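Aspartate aminotransferase (Plasmodium falciparum, PDB 3K7Y) probably catalyses the pyridoxal 5'-phosphate-dependent transfer of the amino group of L-aspartate to 2-oxoglutarate, giving oxaloacetate and L-glutamate, and works as a homodimer. Local coordinates at residues R325-N330 with Y348-G353; E30-L34 with N390-I394; L58-Y63 with R295-Q299. All blocks are in the same frame, centred on the assembly; numbering follows the deposited sequence.

Contact 1 of 3, residues R325-N330 with Y348-G353; sequences RILFFN and YKKQRG. With ACT (acetate ion), chain C.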
loop_
_atom_site.group_PDB
_atom_site.type_symbol
_atom_site.label_atom_id
_atom_site.label_comp_id
_atom_site.label_asym_id
_atom_site.label_seq_id
_atom_site.Cartn_x
_atom_site.Cartn_y
_atom_site.Cartn_z
ATOM N N ARG A 325 -13.402 -14.124 -28.213
ATOM C CA ARG A 325 -14.461 -14.915 -27.565
ATOM C C ARG A 325 -15.448 -15.517 -28.570
ATOM O O ARG A 325 -15.819 -16.694 -28.466
ATOM C CB ARG A 325 -15.226 -14.056 -26.551
ATOM C CG ARG A 325 -16.343 -14.782 -25.799
ATOM C CD ARG A 325 -17.260 -13.815 -25.069
ATOM N NE ARG A 325 -16.661 -13.275 -23.851
ATOM C CZ ARG A 325 -15.933 -12.160 -23.798
ATOM N NH1 ARG A 325 -15.697 -11.454 -24.900
ATOM N NH2 ARG A 325 -15.436 -11.740 -22.638
ATOM N N ILE A 326 -15.893 -14.705 -29.526
ATOM C CA ILE A 326 -16.736 -15.202 -30.619
ATOM C C ILE A 326 -16.043 -16.363 -31.347
ATOM O O ILE A 326 -16.581 -17.465 -31.397
ATOM C CB ILE A 326 -17.170 -14.057 -31.578
ATOM C CG1 ILE A 326 -18.337 -13.299 -30.966
ATOM C CG2 ILE A 326 -17.535 -14.573 -32.977
ATOM C CD1 ILE A 326 -18.406 -11.881 -31.417
ATOM N N LEU A 327 -14.836 -16.116 -31.861
ATOM C CA LEU A 327 -14.040 -17.143 -32.535
ATOM C C LEU A 327 -14.006 -18.423 -31.718
ATOM O O LEU A 327 -14.270 -19.514 -32.234
ATOM C CB LEU A 327 -12.600 -16.665 -32.745
ATOM C CG LEU A 327 -11.633 -17.455 -33.642
ATOM C CD1 LEU A 327 -10.213 -17.069 -33.314
ATOM C CD2 LEU A 327 -11.753 -18.946 -33.509
ATOM N N PHE A 328 -13.679 -18.273 -30.442
ATOM C CA PHE A 328 -13.448 -19.398 -29.560
ATOM C C PHE A 328 -14.596 -20.428 -29.530
ATOM O O PHE A 328 -14.372 -21.611 -29.788
ATOM C CB PHE A 328 -13.079 -18.896 -28.153
ATOM C CG PHE A 328 -12.891 -19.996 -27.145
ATOM C CD1 PHE A 328 -11.877 -20.933 -27.294
ATOM C CD2 PHE A 328 -13.740 -20.103 -26.053
ATOM C CE1 PHE A 328 -11.712 -21.964 -26.367
ATOM C CE2 PHE A 328 -13.577 -21.127 -25.118
ATOM C CZ PHE A 328 -12.559 -22.063 -25.279
ATOM N N PHE A 329 -15.816 -19.979 -29.235
ATOM C CA PHE A 329 -16.958 -20.896 -29.152
ATOM C C PHE A 329 -17.316 -21.455 -30.509
ATOM O O PHE A 329 -17.946 -22.506 -30.607
ATOM C CB PHE A 329 -18.173 -20.226 -28.502
ATOM C CG PHE A 329 -17.924 -19.800 -27.087
ATOM C CD1 PHE A 329 -17.915 -20.735 -26.056
ATOM C CD2 PHE A 329 -17.667 -18.476 -26.790
ATOM C CE1 PHE A 329 -17.655 -20.361 -24.759
ATOM C CE2 PHE A 329 -17.412 -18.086 -25.489
ATOM C CZ PHE A 329 -17.402 -19.032 -24.472
ATOM N N ASN A 330 -16.908 -20.757 -31.557
ATOM C CA ASN A 330 -17.113 -21.259 -32.904
ATOM C C ASN A 330 -16.212 -22.460 -33.235
ATOM O O ASN A 330 -16.584 -23.334 -34.034
ATOM C CB ASN A 330 -16.971 -20.138 -33.931
ATOM C CG ASN A 330 -18.194 -19.243 -33.988
ATOM O OD1 ASN A 330 -18.092 -18.082 -34.369
ATOM N ND2 ASN A 330 -19.356 -19.780 -33.624
ATOM N N TYR A 348 -22.585 -18.244 -24.823
ATOM C CA TYR A 348 -21.469 -17.720 -24.067
ATOM C C TYR A 348 -20.806 -16.574 -24.798
ATOM O O TYR A 348 -19.803 -16.031 -24.329
ATOM C CB TYR A 348 -20.426 -18.803 -23.832
ATOM C CG TYR A 348 -20.908 -20.037 -23.125
ATOM C CD1 TYR A 348 -20.881 -20.122 -21.746
ATOM C CD2 TYR A 348 -21.355 -21.127 -23.838
ATOM C CE1 TYR A 348 -21.310 -21.242 -21.097
ATOM C CE2 TYR A 348 -21.798 -22.263 -23.195
ATOM C CZ TYR A 348 -21.769 -22.314 -21.819
ATOM O OH TYR A 348 -22.200 -23.453 -21.172
ATOM N N LYS A 349 -21.350 -16.222 -25.958
ATOM C CA LYS A 349 -20.830 -15.099 -26.741
ATOM C C LYS A 349 -21.404 -13.762 -26.261
ATOM O O LYS A 349 -20.713 -12.756 -26.310
ATOM C CB LYS A 349 -21.103 -15.299 -28.232
ATOM C CG LYS A 349 -20.491 -16.555 -28.847
ATOM C CD LYS A 349 -21.345 -16.999 -30.027
ATOM C CE LYS A 349 -20.634 -18.011 -30.904
ATOM N NZ LYS A 349 -21.585 -18.779 -31.777
ATOM N N LYS A 350 -22.659 -13.768 -25.801
ATOM C CA LYS A 350 -23.272 -12.629 -25.101
ATOM C C LYS A 350 -22.281 -12.005 -24.117
ATOM O O LYS A 350 -22.160 -10.778 -24.022
ATOM C CB LYS A 350 -24.526 -13.060 -24.310
ATOM C CG LYS A 350 -25.723 -13.571 -25.126
ATOM C CD LYS A 350 -25.587 -15.044 -25.545
ATOM C CE LYS A 350 -26.290 -15.336 -26.879
ATOM N NZ LYS A 350 -27.732 -15.753 -26.760
ATOM N N GLN A 351 -21.574 -12.872 -23.388
ATOM C CA GLN A 351 -20.616 -12.489 -22.342
ATOM C C GLN A 351 -19.607 -11.398 -22.734
ATOM O O GLN A 351 -19.304 -11.216 -23.919
ATOM C CB GLN A 351 -19.890 -13.734 -21.828
ATOM C CG GLN A 351 -20.723 -14.539 -20.872
ATOM C CD GLN A 351 -20.073 -15.833 -20.441
ATOM O OE1 GLN A 351 -19.039 -16.261 -20.976
ATOM N NE2 GLN A 351 -20.691 -16.481 -19.462
ATOM N N ARG A 352 -19.085 -10.687 -21.732
ATOM C CA ARG A 352 -18.208 -9.562 -21.979
ATOM C C ARG A 352 -17.265 -9.330 -20.840
ATOM O O ARG A 352 -17.614 -9.543 -19.695
ATOM C CB ARG A 352 -19.031 -8.299 -22.209
ATOM C CG ARG A 352 -18.627 -7.572 -23.452
ATOM C CD ARG A 352 -18.805 -8.472 -24.638
ATOM N NE ARG A 352 -19.571 -7.851 -25.707
ATOM C CZ ARG A 352 -20.115 -8.538 -26.699
ATOM N NH1 ARG A 352 -20.784 -7.908 -27.641
ATOM N NH2 ARG A 352 -19.984 -9.857 -26.750
ATOM N N GLY A 353 -16.075 -8.849 -21.174
ATOM C CA GLY A 353 -15.029 -8.580 -20.194
ATOM C C GLY A 353 -13.770 -9.342 -20.576
ATOM O O GLY A 353 -13.614 -9.783 -21.724
HETATM C C ACT C . -21.550 -16.631 -34.264
HETATM O O ACT C . -22.178 -17.466 -34.958
HETATM O OXT ACT C . -20.380 -16.944 -33.940
HETATM C CH3 ACT C . -22.173 -15.332 -33.833
#
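The F329 ring is covered by Y348 CB on one face and by F328 CD2, from its own helix, on the opposite face, while R325 CG stands at its edge, in plane. The R325 guanidinium has Q351 O and R352 CA over one face, with the carbonyl oxygens of Y348 and G353 near its plane. Both flat groups project from helix 304-335, the long helix of this fold-type I aminotransferase, onto the loop that leads into strand 355-357. The loop end at G353 lies near the cofactor pocket, about 6 Å from the side chain of the pyridoxal phosphate-binding Y216. The rings of F329 and Y348 are near parallel, their planes 14° apart, but slid until they barely overlap, centroids 5.2 Å apart. It is therefore the CB of Y348, rather than its ring, that covers F329, in a CH-pi contact modelled too tightly for its spacing to be trusted. K349 runs as an extended chain in the direction opposite to F329, with K349 CG 4.0 Å from F329 CD2. Its NZ makes a weak hydrogen bond of 3.1 Å to OXT of a bound acetate, probably from the crystallisation liquor, and a second weak one to N346 OD1. Q351 turns its amide to strand 355-357, where NE2 donates to F357 O. R325 leaves the helix with CG anti to the backbone N (chi1 -179°) and bends at chi3, bringing its flat end against the loop backbone. R325 NH2 donates to F355 O and to G353 O at 2.8 Å, the latter oxygen lying in the guanidinium plane while the donor stands well above the carbonyl plane.

Contact 2 of 3, residues E30-L34 with N390-I394; sequences EKINL and NVDYI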
loop_
_atom_site.group_PDB
_atom_site.type_symbol
_atom_site.label_atom_id
_atom_site.label_comp_id
_atom_site.label_asym_id
_atom_site.label_seq_id
_atom_site.Cartn_x
_atom_site.Cartn_y
_atom_site.Cartn_z
ATOM N N GLU A 30 4.406 -25.341 -24.421
ATOM C CA GLU A 30 3.038 -25.416 -24.957
ATOM C C GLU A 30 2.028 -25.532 -23.794
ATOM O O GLU A 30 0.873 -25.940 -23.969
ATOM C CB GLU A 30 2.884 -26.537 -26.014
ATOM C CG GLU A 30 1.443 -27.033 -26.221
ATOM C CD GLU A 30 1.124 -27.454 -27.642
ATOM O OE1 GLU A 30 1.699 -28.453 -28.120
ATOM O OE2 GLU A 30 0.280 -26.789 -28.280
ATOM N N LYS A 31 2.477 -25.161 -22.599
ATOM C CA LYS A 31 1.572 -24.970 -21.481
ATOM C C LYS A 31 0.688 -23.771 -21.801
ATOM O O LYS A 31 1.147 -22.800 -22.405
ATOM C CB LYS A 31 2.345 -24.743 -20.182
ATOM C CG LYS A 31 2.766 -26.025 -19.468
ATOM C CD LYS A 31 3.407 -25.755 -18.099
ATOM C CE LYS A 31 4.650 -24.858 -18.178
ATOM N NZ LYS A 31 5.229 -24.533 -16.843
ATOM N N ILE A 32 -0.584 -23.860 -21.423
ATOM C CA ILE A 32 -1.540 -22.780 -21.683
ATOM C C ILE A 32 -2.134 -22.167 -20.409
ATOM O O ILE A 32 -2.595 -22.863 -19.501
ATOM C CB ILE A 32 -2.647 -23.194 -22.683
ATOM C CG1 ILE A 32 -2.023 -23.541 -24.040
ATOM C CG2 ILE A 32 -3.660 -22.076 -22.866
ATOM C CD1 ILE A 32 -2.925 -24.307 -24.989
ATOM N N ASN A 33 -2.131 -20.838 -20.415
ATOM C CA ASN A 33 -2.407 -19.957 -19.290
ATOM C C ASN A 33 -3.777 -19.304 -19.375
ATOM O O ASN A 33 -3.909 -18.233 -19.971
ATOM C CB ASN A 33 -1.371 -18.835 -19.348
ATOM C CG ASN A 33 -0.971 -18.465 -20.800
ATOM O OD1 ASN A 33 -0.288 -19.236 -21.487
ATOM N ND2 ASN A 33 -1.399 -17.288 -21.258
ATOM N N LEU A 34 -4.798 -19.923 -18.793
ATOM C CA LEU A 34 -6.155 -19.372 -18.917
ATOM C C LEU A 34 -6.829 -19.057 -17.581
ATOM O O LEU A 34 -8.049 -19.111 -17.471
ATOM C CB LEU A 34 -7.047 -20.298 -19.760
ATOM C CG LEU A 34 -6.619 -20.728 -21.174
ATOM C CD1 LEU A 34 -7.610 -21.710 -21.763
ATOM C CD2 LEU A 34 -6.435 -19.542 -22.120
ATOM N N ASN A 390 -3.648 -21.273 -30.896
ATOM C CA ASN A 390 -4.135 -22.002 -29.731
ATOM C C ASN A 390 -5.492 -22.668 -29.880
ATOM O O ASN A 390 -5.680 -23.796 -29.419
ATOM C CB ASN A 390 -4.122 -21.092 -28.503
ATOM C CG ASN A 390 -2.730 -20.935 -27.913
ATOM O OD1 ASN A 390 -2.470 -21.383 -26.796
ATOM N ND2 ASN A 390 -1.818 -20.318 -28.673
ATOM N N VAL A 391 -6.427 -21.975 -30.527
ATOM C CA VAL A 391 -7.809 -22.442 -30.649
ATOM C C VAL A 391 -7.966 -23.953 -30.852
ATOM O O VAL A 391 -8.621 -24.613 -30.047
ATOM C CB VAL A 391 -8.596 -21.677 -31.736
ATOM C CG1 VAL A 391 -9.056 -20.340 -31.209
ATOM C CG2 VAL A 391 -7.760 -21.508 -33.006
ATOM N N ASP A 392 -7.361 -24.499 -31.910
ATOM C CA ASP A 392 -7.482 -25.928 -32.186
ATOM C C ASP A 392 -7.179 -26.724 -30.935
ATOM O O ASP A 392 -8.075 -27.336 -30.360
ATOM C CB ASP A 392 -6.578 -26.376 -33.354
ATOM C CG ASP A 392 -6.376 -27.921 -33.422
ATOM O OD1 ASP A 392 -5.392 -28.366 -34.065
ATOM O OD2 ASP A 392 -7.188 -28.691 -32.841
ATOM N N TYR A 393 -5.924 -26.695 -30.504
ATOM C CA TYR A 393 -5.506 -27.527 -29.392
ATOM C C TYR A 393 -6.500 -27.426 -28.229
ATOM O O TYR A 393 -7.037 -28.439 -27.765
ATOM C CB TYR A 393 -4.090 -27.179 -28.946
ATOM C CG TYR A 393 -3.593 -28.091 -27.861
ATOM C CD1 TYR A 393 -3.242 -29.413 -28.145
ATOM C CD2 TYR A 393 -3.494 -27.647 -26.539
ATOM C CE1 TYR A 393 -2.789 -30.271 -27.140
ATOM C CE2 TYR A 393 -3.042 -28.494 -25.526
ATOM C CZ TYR A 393 -2.688 -29.802 -25.831
ATOM O OH TYR A 393 -2.240 -30.649 -24.837
ATOM N N ILE A 394 -6.767 -26.198 -27.796
ATOM C CA ILE A 394 -7.660 -25.940 -26.676
ATOM C C ILE A 394 -9.042 -26.559 -26.896
ATOM O O ILE A 394 -9.513 -27.365 -26.084
ATOM C CB ILE A 394 -7.819 -24.425 -26.433
ATOM C CG1 ILE A 394 -6.473 -23.788 -26.102
ATOM C CG2 ILE A 394 -8.798 -24.172 -25.308
ATOM C CD1 ILE A 394 -6.498 -22.291 -26.085
#
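I32 CD1 is the bump of this interface, and the hollow that takes it is formed by three side chains on one face of helix 390-403: N390, Y393 and I394. The methyl lies 3.8 Å from I394 CG1 and reaches the edge of the Y393 ring, near its plane, at 3.7 Å from CD2. N390 closes the hollow from the direction facing I32, its OD1 lying 3.5 Å from I32 CD1. I32 carries CG1 anti to its carbonyl carbon (chi1 -62°) and an extended outer torsion, which sends CD1 ahead of the branch methyl CG2 into the hollow. L34, two residues on, adds a looser touch, with L34 CD1 4.5 Å from I394 CG2. E30 brings OE2 over one face of Y393, toward its rim, 4.1 Å from CG, a long approach that covers rather than bonds. Joining segments over 350 residues apart and away from the cofactor, the contact is consistent with the small domain of aspartate aminotransferases, built from both chain ends. Strand 32-33 is held by strand 373-374, its parallel partner, through backbone bonds of I32 to H372 and Y374, while helix 390-403 also packs on helix 304-335, so it lies between the short sheet and the long helix.

Contact 3 of 3, residues L58-Y63 with R295-Q299; sequences LVTENY and RILCQ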
loop_
_atom_site.group_PDB
_atom_site.type_symbol
_atom_site.label_atom_id
_atom_site.label_comp_id
_atom_site.label_asym_id
_atom_site.label_seq_id
_atom_site.Cartn_x
_atom_site.Cartn_y
_atom_site.Cartn_z
ATOM N N LEU A 58 7.654 10.755 -19.856
ATOM C CA LEU A 58 7.168 12.068 -19.439
ATOM C C LEU A 58 7.377 12.357 -17.951
ATOM O O LEU A 58 7.722 13.479 -17.577
ATOM C CB LEU A 58 5.679 12.218 -19.776
ATOM C CG LEU A 58 5.245 12.953 -21.045
ATOM C CD1 LEU A 58 5.982 14.287 -21.208
ATOM C CD2 LEU A 58 5.420 12.084 -22.275
ATOM N N VAL A 59 7.165 11.344 -17.113
ATOM C CA VAL A 59 7.215 11.515 -15.662
ATOM C C VAL A 59 8.620 11.686 -15.099
ATOM O O VAL A 59 8.829 12.445 -14.159
ATOM C CB VAL A 59 6.485 10.376 -14.930
ATOM C CG1 VAL A 59 6.969 10.242 -13.491
ATOM C CG2 VAL A 59 4.992 10.626 -14.971
ATOM N N THR A 60 9.585 10.986 -15.673
ATOM C CA THR A 60 10.944 11.093 -15.182
ATOM C C THR A 60 11.630 12.286 -15.840
ATOM O O THR A 60 12.840 12.443 -15.740
ATOM C CB THR A 60 11.737 9.794 -15.401
ATOM O OG1 THR A 60 12.367 9.821 -16.682
ATOM C CG2 THR A 60 10.818 8.585 -15.308
ATOM N N GLU A 61 10.835 13.118 -16.509
ATOM C CA GLU A 61 11.318 14.325 -17.172
ATOM C C GLU A 61 10.880 15.579 -16.439
ATOM O O GLU A 61 11.566 16.600 -16.481
ATOM C CB GLU A 61 10.800 14.389 -18.611
ATOM C CG GLU A 61 11.877 14.340 -19.690
ATOM C CD GLU A 61 12.758 13.096 -19.617
ATOM O OE1 GLU A 61 13.999 13.264 -19.659
ATOM O OE2 GLU A 61 12.221 11.965 -19.519
ATOM N N ASN A 62 9.736 15.493 -15.772
ATOM C CA ASN A 62 9.083 16.671 -15.224
ATOM C C ASN A 62 9.200 16.766 -13.717
ATOM O O ASN A 62 8.760 17.744 -13.098
ATOM C CB ASN A 62 7.620 16.677 -15.653
ATOM C CG ASN A 62 7.464 16.803 -17.153
ATOM O OD1 ASN A 62 8.107 16.082 -17.923
ATOM N ND2 ASN A 62 6.623 17.739 -17.583
ATOM N N TYR A 63 9.825 15.747 -13.141
ATOM C CA TYR A 63 9.816 15.558 -11.708
ATOM C C TYR A 63 11.172 15.077 -11.216
ATOM O O TYR A 63 11.727 14.116 -11.755
ATOM C CB TYR A 63 8.761 14.522 -11.354
ATOM C CG TYR A 63 7.324 14.880 -11.710
ATOM C CD1 TYR A 63 6.664 15.938 -11.073
ATOM C CD2 TYR A 63 6.606 14.126 -12.647
ATOM C CE1 TYR A 63 5.340 16.244 -11.375
ATOM C CE2 TYR A 63 5.283 14.430 -12.957
ATOM C CZ TYR A 63 4.661 15.487 -12.316
ATOM O OH TYR A 63 3.355 15.787 -12.611
ATOM N N ARG A 295 1.848 10.326 -10.264
ATOM C CA ARG A 295 2.381 11.080 -11.406
ATOM C C ARG A 295 2.128 10.412 -12.778
ATOM O O ARG A 295 1.607 11.063 -13.679
ATOM C CB ARG A 295 3.872 11.384 -11.204
ATOM C CG ARG A 295 4.159 12.336 -10.030
ATOM C CD ARG A 295 5.646 12.380 -9.651
ATOM N NE ARG A 295 5.954 13.547 -8.822
ATOM C CZ ARG A 295 7.140 13.804 -8.271
ATOM N NH1 ARG A 295 8.161 12.976 -8.438
ATOM N NH2 ARG A 295 7.306 14.901 -7.542
ATOM N N ILE A 296 2.460 9.126 -12.940
ATOM C CA ILE A 296 2.196 8.412 -14.212
ATOM C C ILE A 296 0.772 8.631 -14.687
ATOM O O ILE A 296 0.542 8.847 -15.871
ATOM C CB ILE A 296 2.396 6.875 -14.107
ATOM C CG1 ILE A 296 3.694 6.524 -13.366
ATOM C CG2 ILE A 296 2.338 6.205 -15.491
ATOM C CD1 ILE A 296 4.979 7.102 -13.988
ATOM N N LEU A 297 -0.177 8.571 -13.755
ATOM C CA LEU A 297 -1.596 8.681 -14.072
ATOM C C LEU A 297 -2.024 10.076 -14.520
ATOM O O LEU A 297 -2.647 10.239 -15.572
ATOM C CB LEU A 297 -2.436 8.221 -12.887
ATOM C CG LEU A 297 -3.576 7.328 -13.371
ATOM C CD1 LEU A 297 -3.736 6.123 -12.452
ATOM C CD2 LEU A 297 -4.881 8.106 -13.576
ATOM N N CYS A 298 -1.698 11.079 -13.714
ATOM C CA CYS A 298 -1.936 12.471 -14.083
ATOM C C CYS A 298 -1.376 12.831 -15.462
ATOM O O CYS A 298 -2.084 13.425 -16.269
ATOM C CB CYS A 298 -1.354 13.396 -13.027
ATOM S SG CYS A 298 -2.059 13.097 -11.439
ATOM N N GLN A 299 -0.123 12.457 -15.723
ATOM C CA GLN A 299 0.540 12.758 -16.985
ATOM C C GLN A 299 -0.232 12.229 -18.195
ATOM O O GLN A 299 -0.557 13.002 -19.108
ATOM C CB GLN A 299 1.964 12.204 -16.987
ATOM C CG GLN A 299 2.943 12.994 -17.867
ATOM C CD GLN A 299 3.644 14.127 -17.117
ATOM O OE1 GLN A 299 3.003 14.957 -16.468
ATOM N NE2 GLN A 299 4.969 14.163 -17.206
#
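A steep crossing of helix 50-62 and helix 291-302, centred on V59 and I296, makes this contact in the pyridoxal phosphate-dependent aminotransferase fold. The short helical segments 58-62 and 295-299 stand at 105° between their N-to-C directions, with axes 9.7 Å apart at closest approach. V59 enters the crossing as the apolar centre: its CG2 lies 3.7 Å from I296 CD1 and also rests against the backbone beside R295. Beside V59, on the same end of the helix, T60 packs on T60 of the second subunit, which places the crossing next to the dimer interface. To one side of V59, Y63 and R295 form an offset cation-pi stack. The guanidinium lies over the CB, CG and CD1 side of the tyrosine, centres 4.2 Å apart, and the planes differ by only 9°. R295 keeps an extended chain from CG to NE, which carries it across the ring: CD sits nearer the middle of the face, 3.7 Å from the ring centroid in a CH-pi contact, and NE follows toward the rim. N62 CB covers the opposite face of Y63. The rotation of the guanidinium has a further restraint, because R295 NH2 donates to E65 O, two residues beyond Y63. The chain then leads to Y68, whose side chain lies about 10 Å from that of R295. Y68 is a pyridoxal phosphate-binding residue with no cofactor of its own chain bound to it, consistent with relatives in which the matching tyrosine serves the active site of the other subunit. Q299 packs on V59 and L58, its CB 4.0 Å from V59 CG2 and its CG against L58 CB. A bend at chi2 (90°) turns its amide toward the backbone at L58, placing Q299 NE2 2.9 Å from L58 O.

How the contacts relate
Contacts 1 and 2 belong to one packed region and touch directly: F328 CE1 meets I394 CG2 at 3.8 Å, joining helix 304-335 to helix 390-403. Contact 3 is remote, its centre 38 Å from each of theirs, although helix 291-302 directly precedes helix 304-335 in the chain. None is wholly core: contact 1 has most buried residues, five of the nine that touch, contact 2 has three of six, and contact 3 lies nearer the surface with two of seven. Chemistry follows place, with an arginine bonded to backbone oxygen in contact 1, apolar fit in contact 2, and arginine stacking beside the subunit interface in contact 3.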